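Local atomic coordinates of sulfatase (Bacteroides fragilis CAG:558, PDB entry 6USS), a protein that probably hydrolyses aryl sulfate esters as a calcium-dependent gut bacterial sulfatase of the alkaline phosphatase clan. Residues A[127-131]-A[141-145]; A[282-288]-A[330-334]. The protein carries 1 engineered substitution. All coordinates share one frame; numbering follows the deposited sequence.

Contact 1 of 2, residues A[127-131]-A[141-145]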
loop_
_atom_site.group_PDB
_atom_site.type_symbol
_atom_site.label_atom_id
_atom_site.label_comp_id
_atom_site.label_asym_id
_atom_site.label_seq_id
_atom_site.Cartn_x
_atom_site.Cartn_y
_atom_site.Cartn_z
ATOM N N ALA A 127 16.333 -11.082 27.094
ATOM C CA ALA A 127 14.953 -10.669 27.334
ATOM C C ALA A 127 14.014 -11.395 26.383
ATOM O O ALA A 127 14.408 -11.838 25.298
ATOM C CB ALA A 127 14.799 -9.164 27.148
ATOM N N ASP A 128 12.758 -11.537 26.805
ATOM C CA ASP A 128 11.729 -12.078 25.915
ATOM C C ASP A 128 11.266 -10.931 25.026
ATOM O O ASP A 128 10.177 -10.377 25.181
ATOM C CB ASP A 128 10.579 -12.688 26.698
ATOM C CG ASP A 128 9.532 -13.329 25.799
ATOM O OD1 ASP A 128 9.756 -13.434 24.572
ATOM O OD2 ASP A 128 8.468 -13.706 26.331
ATOM N N TRP A 129 12.122 -10.587 24.070
ATOM C CA TRP A 129 11.976 -9.379 23.279
ATOM C C TRP A 129 11.120 -9.632 22.025
ATOM O O TRP A 129 10.697 -10.753 21.742
ATOM C CB TRP A 129 13.366 -8.829 22.951
ATOM C CG TRP A 129 14.217 -9.670 22.029
ATOM C CD1 TRP A 129 14.970 -10.776 22.360
ATOM C CD2 TRP A 129 14.427 -9.449 20.625
ATOM N NE1 TRP A 129 15.629 -11.253 21.239
ATOM C CE2 TRP A 129 15.317 -10.453 20.167
ATOM C CE3 TRP A 129 13.955 -8.495 19.713
ATOM C CZ2 TRP A 129 15.737 -10.529 18.837
ATOM C CZ3 TRP A 129 14.375 -8.575 18.389
ATOM C CH2 TRP A 129 15.258 -9.588 17.964
ATOM N N ASN A 130 10.835 -8.554 21.291
ATOM C CA ASN A 130 9.835 -8.573 20.218
ATOM C C ASN A 130 10.468 -8.978 18.885
ATOM O O ASN A 130 10.590 -8.183 17.949
ATOM C CB ASN A 130 9.145 -7.219 20.116
ATOM C CG ASN A 130 8.022 -7.069 21.119
ATOM O OD1 ASN A 130 7.367 -8.043 21.467
ATOM N ND2 ASN A 130 7.791 -5.847 21.588
ATOM N N VAL A 131 10.814 -10.266 18.794
ATOM C CA VAL A 131 11.529 -10.849 17.659
ATOM C C VAL A 131 10.797 -10.588 16.352
ATOM O O VAL A 131 11.387 -10.705 15.275
ATOM C CB VAL A 131 11.722 -12.367 17.837
ATOM C CG1 VAL A 131 12.647 -12.658 19.002
ATOM C CG2 VAL A 131 10.364 -13.051 18.024
ATOM N N ASP A 141 1.760 -11.768 17.620
ATOM C CA ASP A 141 2.470 -12.456 18.698
ATOM C C ASP A 141 3.564 -11.641 19.379
ATOM O O ASP A 141 3.384 -11.218 20.527
ATOM C CB ASP A 141 3.069 -13.778 18.190
ATOM C CG ASP A 141 3.966 -14.447 19.228
ATOM O OD1 ASP A 141 3.558 -14.473 20.413
ATOM O OD2 ASP A 141 5.071 -14.937 18.870
ATOM N N HIS A 142 4.706 -11.436 18.727
ATOM C CA HIS A 142 5.793 -10.793 19.467
ATOM C C HIS A 142 6.151 -9.480 18.792
ATOM O O HIS A 142 7.284 -9.298 18.326
ATOM C CB HIS A 142 7.023 -11.704 19.567
ATOM C CG HIS A 142 7.082 -12.536 20.815
ATOM N ND1 HIS A 142 6.127 -13.478 21.135
ATOM C CD2 HIS A 142 8.007 -12.588 21.809
ATOM C CE1 HIS A 142 6.451 -14.061 22.278
ATOM N NE2 HIS A 142 7.584 -13.537 22.710
ATOM N N THR A 143 5.176 -8.571 18.721
ATOM C CA THR A 143 5.338 -7.293 18.052
ATOM C C THR A 143 5.000 -6.153 18.998
ATOM O O THR A 143 4.254 -6.330 19.966
ATOM C CB THR A 143 4.441 -7.188 16.808
ATOM O OG1 THR A 143 3.062 -7.199 17.208
ATOM C CG2 THR A 143 4.724 -8.339 15.847
ATOM N N PHE A 144 5.560 -4.981 18.699
ATOM C CA PHE A 144 5.114 -3.724 19.281
ATOM C C PHE A 144 4.152 -3.065 18.298
ATOM O O PHE A 144 4.536 -2.761 17.156
ATOM C CB PHE A 144 6.294 -2.805 19.592
ATOM C CG PHE A 144 5.898 -1.536 20.286
ATOM C CD1 PHE A 144 5.690 -1.519 21.653
ATOM C CD2 PHE A 144 5.718 -0.362 19.569
ATOM C CE1 PHE A 144 5.303 -0.355 22.298
ATOM C CE2 PHE A 144 5.345 0.813 20.212
ATOM C CZ PHE A 144 5.139 0.817 21.580
ATOM N N GLN A 145 2.897 -2.887 18.721
ATOM C CA GLN A 145 1.899 -2.224 17.887
ATOM C C GLN A 145 2.129 -0.722 17.941
ATOM O O GLN A 145 2.338 -0.158 19.020
ATOM C CB GLN A 145 0.477 -2.542 18.346
ATOM C CG GLN A 145 -0.595 -1.746 17.574
ATOM C CD GLN A 145 -2.031 -2.035 18.021
ATOM O OE1 GLN A 145 -2.260 -2.754 18.997
ATOM N NE2 GLN A 145 -3.004 -1.472 17.299
#
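His142 lies between two carboxylates, Asp128 across the contact and Asp141 just before it in the chain. The contact joins the loop between strands 124-125 and 133-135 to strand 143-145, which pairs in parallel with strand 133-135 in a small two-stranded sheet of the sulfatase fold. His142 NE2 donates to Asp128 OD1 at 2.9 Å, with a bent N-H...O angle of 141°. Asp128 OD1 lies in the plane of the ring; the donor comes from its syn side, somewhat out of the carboxylate plane. Asp128 reaches it with CG anti to the backbone N (chi1 -177°). The two side chains cross at about a right angle, with the carboxylate at the NE2 edge of the ring. His142 ND1 donates to Asp141 OD1 at 2.8 Å, approaching from above that carboxylate. Two acidic partners would probably favour a doubly protonated, positively charged imidazole, and together they fix its rotation. His142 CD2 faces Trp129 O, 3.3 Å away. Asp128 and Asn130 each centre an inverse gamma turn, closed by a weak backbone bond. The Asn130 amide runs along the backbone from His142 to Phe144, and its ND2 donates to His104 O, tying in helix 101-104. Backbone hydrogen bonds pair His142 with Asn132 and Phe144 with Gly133. Beside the imidazole, Val131 CG2 packs against His142 CB at 3.9 Å, the two side chains pointing the same way.

Contact 2 of 2, residues A[282-288]-A[330-334]; sequences TPKEAAY and PGWRD
Glu285 and Arg333 form the compact part of this contact, a side-on salt bridge between the first turn of helix 283-308 and the loop segment 330-334. Arg333 NE donates to Glu285 OE2 at 3.0 Å, and Arg333 NH2 to Glu285 OE1 at 3.1 Å. The carboxylate and guanidinium planes are nearly coplanar, 13° apart. Glu285 OE2 also accepts from the backbone N of Asp334 at 3.0 Å, this time from above the carboxylate plane. Two donors therefore grip one oxygen. The Arg333 chain leaves its backbone away from the helix, then bends at chi2 and chi3 (-68° and -53°) and lays its guanidinium flat over one face of Tyr288. This is a stacked cation-pi contact, with Arg333 CZ 3.6 Å from the centroid of the Tyr288 ring. Arg333 CD adds a CH-pi contact on the same ring. Salt bridge and stack together hold the guanidinium flat. Thr282, the N-cap of the helix, is also held closely. Thr282 OG1 accepts a weak bond from Glu285 N and donates to the anti lone pair of Asp334 OD2 at 2.7 Å.

The side around Lys284 is looser and wetter. Lys284 stretches past the loop, and Lys284 CE touches Gly331 O at 3.2 Å. Lys284 NZ reaches Asp334 OD1 through a water, the direct gap being 4.6 Å. Further waters link Lys284 N to Asp334 OD2, and Lys284 O to Trp332 O.

Tyr288 OH is hydrogen-bonded to Asp48, and the Tyr288 side chain is about 6 Å from that of the calcium ligand Asp43. Helix 273-279 packs on Pro283 and Ala286, while segment 330-334 belongs to the loop that follows strand 315-321 and precedes helix 353-356 in the chain.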
loop_
_atom_site.group_PDB
_atom_site.type_symbol
_atom_site.label_atom_id
_atom_site.label_comp_id
_atom_site.label_asym_id
_atom_site.label_seq_id
_atom_site.Cartn_x
_atom_site.Cartn_y
_atom_site.Cartn_z
ATOM N N THR A 282 44.340 -1.415 1.080
ATOM C CA THR A 282 44.226 -2.858 1.016
ATOM C C THR A 282 42.929 -3.234 0.302
ATOM O O THR A 282 41.990 -2.439 0.260
ATOM C CB THR A 282 44.234 -3.431 2.419
ATOM O OG1 THR A 282 42.996 -3.077 3.048
ATOM C CG2 THR A 282 45.391 -2.847 3.216
ATOM N N PRO A 283 42.858 -4.433 -0.285
ATOM C CA PRO A 283 41.639 -4.808 -1.028
ATOM C C PRO A 283 40.364 -4.688 -0.214
ATOM O O PRO A 283 39.371 -4.127 -0.704
ATOM C CB PRO A 283 41.921 -6.259 -1.432
ATOM C CG PRO A 283 43.400 -6.336 -1.518
ATOM C CD PRO A 283 43.919 -5.447 -0.413
ATOM N N LYS A 284 40.365 -5.206 1.018
ATOM C CA LYS A 284 39.219 -5.054 1.908
ATOM C C LYS A 284 38.820 -3.591 2.034
ATOM O O LYS A 284 37.643 -3.236 1.881
ATOM C CB LYS A 284 39.542 -5.632 3.286
ATOM C CG LYS A 284 39.572 -7.133 3.352
ATOM C CD LYS A 284 39.938 -7.576 4.758
ATOM C CE LYS A 284 39.945 -9.080 4.888
ATOM N NZ LYS A 284 41.056 -9.658 4.124
ATOM N N GLU A 285 39.796 -2.715 2.279
ATOM C CA GLU A 285 39.459 -1.307 2.468
ATOM C C GLU A 285 39.093 -0.631 1.142
ATOM O O GLU A 285 38.253 0.274 1.123
ATOM C CB GLU A 285 40.609 -0.576 3.175
ATOM C CG GLU A 285 40.884 -1.050 4.620
ATOM C CD GLU A 285 39.665 -0.967 5.542
ATOM O OE1 GLU A 285 39.273 0.161 5.937
ATOM O OE2 GLU A 285 39.093 -2.033 5.875
ATOM N N ALA A 286 39.684 -1.059 0.025
ATOM C CA ALA A 286 39.260 -0.515 -1.259
ATOM C C ALA A 286 37.810 -0.889 -1.568
ATOM O O ALA A 286 37.062 -0.074 -2.117
ATOM C CB ALA A 286 40.183 -0.988 -2.378
ATOM N N ALA A 287 37.388 -2.111 -1.222
ATOM C CA ALA A 287 35.987 -2.470 -1.427
ATOM C C ALA A 287 35.064 -1.663 -0.510
ATOM O O ALA A 287 33.970 -1.253 -0.928
ATOM C CB ALA A 287 35.780 -3.972 -1.226
ATOM N N TYR A 288 35.469 -1.426 0.741
ATOM C CA TYR A 288 34.639 -0.602 1.614
ATOM C C TYR A 288 34.506 0.808 1.049
ATOM O O TYR A 288 33.393 1.324 0.890
ATOM C CB TYR A 288 35.216 -0.574 3.036
ATOM C CG TYR A 288 34.213 -0.217 4.136
ATOM C CD1 TYR A 288 33.135 -1.056 4.434
ATOM C CD2 TYR A 288 34.358 0.945 4.889
ATOM C CE1 TYR A 288 32.218 -0.733 5.449
ATOM C CE2 TYR A 288 33.453 1.272 5.899
ATOM C CZ TYR A 288 32.384 0.429 6.171
ATOM O OH TYR A 288 31.496 0.759 7.168
ATOM N N PRO A 330 37.548 -9.142 11.250
ATOM C CA PRO A 330 38.768 -8.878 10.468
ATOM C C PRO A 330 38.711 -9.425 9.054
ATOM O O PRO A 330 39.495 -8.987 8.208
ATOM C CB PRO A 330 39.871 -9.566 11.286
ATOM C CG PRO A 330 39.213 -10.017 12.583
ATOM C CD PRO A 330 37.767 -10.151 12.299
ATOM N N GLY A 331 37.827 -10.378 8.774
ATOM C CA GLY A 331 37.614 -10.825 7.408
ATOM C C GLY A 331 36.957 -9.801 6.497
ATOM O O GLY A 331 36.952 -9.997 5.279
ATOM N N TRP A 332 36.412 -8.718 7.039
ATOM C CA TRP A 332 35.871 -7.672 6.186
ATOM C C TRP A 332 36.655 -6.373 6.241
ATOM O O TRP A 332 36.625 -5.616 5.269
ATOM C CB TRP A 332 34.409 -7.388 6.540
ATOM C CG TRP A 332 33.476 -8.482 6.129
ATOM C CD1 TRP A 332 32.619 -9.180 6.940
ATOM C CD2 TRP A 332 33.287 -9.007 4.799
ATOM N NE1 TRP A 332 31.903 -10.102 6.195
ATOM C CE2 TRP A 332 32.300 -10.022 4.884
ATOM C CE3 TRP A 332 33.854 -8.721 3.549
ATOM C CZ2 TRP A 332 31.870 -10.746 3.768
ATOM C CZ3 TRP A 332 33.427 -9.442 2.438
ATOM C CH2 TRP A 332 32.443 -10.444 2.557
ATOM N N ARG A 333 37.365 -6.098 7.333
ATOM C CA ARG A 333 38.043 -4.817 7.489
ATOM C C ARG A 333 39.475 -5.032 7.950
ATOM O O ARG A 333 39.750 -5.921 8.766
ATOM C CB ARG A 333 37.318 -3.899 8.492
ATOM C CG ARG A 333 35.819 -3.710 8.234
ATOM C CD ARG A 333 35.557 -2.925 6.956
ATOM N NE ARG A 333 36.279 -1.655 6.929
ATOM C CZ ARG A 333 35.912 -0.552 7.581
ATOM N NH1 ARG A 333 34.807 -0.530 8.330
ATOM N NH2 ARG A 333 36.660 0.544 7.475
ATOM N N ASP A 334 40.384 -4.222 7.404
ATOM C CA ASP A 334 41.756 -4.139 7.873
ATOM C C ASP A 334 41.873 -2.980 8.860
ATOM O O ASP A 334 40.901 -2.273 9.147
ATOM C CB ASP A 334 42.730 -3.984 6.701
ATOM C CG ASP A 334 42.927 -5.285 5.920
ATOM O OD1 ASP A 334 43.055 -6.362 6.552
ATOM O OD2 ASP A 334 42.952 -5.238 4.673
HETATM O O HOH W 1 36.029 -5.428 2.608
HETATM O O HOH W 2 42.522 -6.375 2.519
HETATM O O HOH W 3 43.382 -8.434 5.113
HETATM O O HOH W 4 40.419 0.336 8.453
#

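How the contacts relate
Contact 1 comes first along the chain and closes before contact 2 opens. Their centres are 36 Å apart, and their nearest atoms about 20 Å, so they do not touch. Both belong to the sulfatase domain but share no strand or helix. Contact 1 packs a loop against the small parallel pair 133-135 and 143-145. Contact 2 ties helix 283-308 to the loop that follows strand 315-321 of the large mixed sheet. The bound calcium gives a common reference: the Trp129 side chain is about 13 Å from it, and that of Tyr288 about 10 Å. The two are independent packing sites; contact 2 is the one near calcium ligands, through Tyr288 beside Asp43.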